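Local coordinates for mambaquaretin-1 (PDB 5M4V), which selectively antagonises the vasopressin type 2 receptor as a Kunitz-fold peptide of green mamba venom, at residues H31-G36 / A42-T47. Residues are numbered along the deposited sequence; the frame is centred on the assembly and turned at random.
Sequences HSFTYG and ANRFST
R44 runs past the ring of F33 and lays its outer half on Y35, a worked example of how an arginine can use its carbon chain and its charged end against aromatic rings in turn. CB begins beside F33, 4.0 Å from CZ of that ring. CG lies closer to the same atom, F33 CZ, at 3.7 Å; here the two side chains run at about a right angle. CD still lies 4.0 Å from F33 CZ but also sits over one face of the phenol of Y35, 3.6 Å from its centroid in a CH-pi contact. In this Kunitz domain the pairing ties the loop 42-47, which leads into helix 48-55, to the end of strand 29-35 in the two-stranded antiparallel hairpin. A bend at chi3 (81°) lets the rest of R44 settle on the phenol: NE lies 3.5 Å from Y35 CE2, and CZ stands 3.9 Å from the ring centroid, a cation-pi stack with the planes only 6° apart. NH1 ends 3.6 Å from Y35 CZ, and NH2 3.9 Å from Y35 OH. R44 is modelled in two conformers, and the stack belongs to the one described. The phenol's OH is hydrogen-bonded to the backbone N of G40, which probably helps hold the ring in place against the guanidinium.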
loop_
_atom_site.group_PDB
_atom_site.type_symbol
_atom_site.label_atom_id
_atom_site.label_comp_id
_atom_site.label_asym_id
_atom_site.label_seq_id
_atom_site.Cartn_x
_atom_site.Cartn_y
_atom_site.Cartn_z
ATOM N N HIS A 31 0.084 4.686 4.971
ATOM C CA HIS A 31 0.649 4.064 6.146
ATOM C C HIS A 31 1.669 3.021 5.707
ATOM O O HIS A 31 1.603 2.501 4.603
ATOM C CB HIS A 31 -0.438 3.366 6.994
ATOM C CG HIS A 31 -1.533 4.300 7.408
ATOM N ND1 HIS A 31 -1.492 5.038 8.571
ATOM C CD2 HIS A 31 -2.662 4.691 6.779
ATOM C CE1 HIS A 31 -2.588 5.837 8.603
ATOM N NE2 HIS A 31 -3.308 5.622 7.559
ATOM N N SER A 32 2.591 2.682 6.604
ATOM C CA SER A 32 3.528 1.604 6.358
ATOM C C SER A 32 2.896 0.238 6.503
ATOM O O SER A 32 2.029 0.009 7.333
ATOM C CB SER A 32 4.685 1.682 7.390
ATOM O OG SER A 32 5.549 2.775 7.088
ATOM N N PHE A 33 3.418 -0.736 5.738
ATOM C CA PHE A 33 3.174 -2.134 6.028
ATOM C C PHE A 33 4.367 -2.920 5.552
ATOM O O PHE A 33 5.201 -2.466 4.817
ATOM C CB PHE A 33 1.842 -2.640 5.437
ATOM C CG PHE A 33 1.834 -2.971 3.937
ATOM C CD1 PHE A 33 1.905 -1.970 2.990
ATOM C CD2 PHE A 33 1.687 -4.255 3.492
ATOM C CE1 PHE A 33 1.767 -2.250 1.639
ATOM C CE2 PHE A 33 1.565 -4.542 2.135
ATOM C CZ PHE A 33 1.592 -3.533 1.229
ATOM N N THR A 34 4.405 -4.187 5.996
ATOM C CA THR A 34 5.426 -5.093 5.539
ATOM C C THR A 34 4.830 -6.014 4.472
ATOM O O THR A 34 3.922 -6.796 4.782
ATOM C CB THR A 34 6.010 -5.922 6.693
ATOM O OG1 THR A 34 6.523 -5.028 7.672
ATOM C CG2 THR A 34 7.092 -6.833 6.224
ATOM N N TYR A 35 5.266 -5.884 3.246
ATOM C CA TYR A 35 4.828 -6.763 2.190
ATOM C C TYR A 35 5.683 -8.028 2.222
ATOM O O TYR A 35 6.908 -7.956 2.248
ATOM C CB TYR A 35 4.952 -6.079 0.858
ATOM C CG TYR A 35 4.564 -6.888 -0.334
ATOM C CD1 TYR A 35 3.356 -7.581 -0.414
ATOM C CD2 TYR A 35 5.417 -6.992 -1.481
ATOM C CE1 TYR A 35 3.020 -8.327 -1.507
ATOM C CE2 TYR A 35 5.038 -7.720 -2.597
ATOM C CZ TYR A 35 3.829 -8.368 -2.577
ATOM O OH TYR A 35 3.424 -9.121 -3.679
ATOM N N GLY A 36 4.996 -9.178 2.176
ATOM C CA GLY A 36 5.754 -10.460 2.230
ATOM C C GLY A 36 6.421 -10.847 0.906
ATOM O O GLY A 36 7.183 -11.827 0.973
ATOM N N ALA A 42 -2.660 -3.870 -5.893
ATOM C CA ALA A 42 -2.099 -2.589 -6.405
ATOM C C ALA A 42 -2.042 -1.511 -5.364
ATOM O O ALA A 42 -1.388 -0.471 -5.627
ATOM C CB ALA A 42 -2.933 -2.127 -7.586
ATOM N N ASN A 43 -2.654 -1.665 -4.191
ATOM C CA ASN A 43 -2.520 -0.662 -3.136
ATOM C C ASN A 43 -1.227 -0.935 -2.334
ATOM O O ASN A 43 -1.239 -1.357 -1.178
ATOM C CB ASN A 43 -3.732 -0.662 -2.260
ATOM C CG ASN A 43 -3.682 0.412 -1.185
ATOM O OD1 ASN A 43 -2.890 1.342 -1.268
ATOM N ND2 ASN A 43 -4.522 0.260 -0.169
ATOM N N ARG A 44 -0.112 -0.692 -3.030
ATOM C CA ARG A 44 1.177 -1.015 -2.482
ATOM C C ARG A 44 2.200 -0.145 -3.217
ATOM O O ARG A 44 2.263 -0.158 -4.444
ATOM C CB ARG A 44 1.536 -2.477 -2.680
ATOM C CG ARG A 44 2.906 -2.842 -2.182
ATOM C CD ARG A 44 3.339 -4.246 -2.265
ATOM N NE ARG A 44 3.806 -4.601 -3.592
ATOM C CZ ARG A 44 3.073 -5.318 -4.426
ATOM N NH1 ARG A 44 1.867 -5.685 -4.049
ATOM N NH2 ARG A 44 3.543 -5.765 -5.585
ATOM N N PHE A 45 3.041 0.534 -2.446
ATOM C CA PHE A 45 3.980 1.502 -2.977
ATOM C C PHE A 45 5.311 1.342 -2.284
ATOM O O PHE A 45 5.394 1.064 -1.093
ATOM C CB PHE A 45 3.460 2.930 -2.769
ATOM C CG PHE A 45 2.104 3.126 -3.327
ATOM C CD1 PHE A 45 1.903 3.460 -4.643
ATOM C CD2 PHE A 45 0.963 2.883 -2.573
ATOM C CE1 PHE A 45 0.665 3.591 -5.194
ATOM C CE2 PHE A 45 -0.304 3.012 -3.103
ATOM C CZ PHE A 45 -0.435 3.375 -4.426
ATOM N N SER A 46 6.404 1.589 -3.011
ATOM C CA SER A 46 7.745 1.438 -2.423
ATOM C C SER A 46 8.144 2.643 -1.607
ATOM O O SER A 46 9.092 2.533 -0.807
ATOM C CB SER A 46 8.844 1.140 -3.478
ATOM O OG SER A 46 8.859 2.290 -4.353
ATOM N N THR A 47 7.510 3.799 -1.803
ATOM C CA THR A 47 7.837 4.972 -1.039
ATOM C C THR A 47 6.565 5.668 -0.568
ATOM O O THR A 47 5.512 5.561 -1.185
ATOM C CB THR A 47 8.689 5.935 -1.799
ATOM O OG1 THR A 47 7.915 6.540 -2.838
ATOM C CG2 THR A 47 9.972 5.384 -2.356
#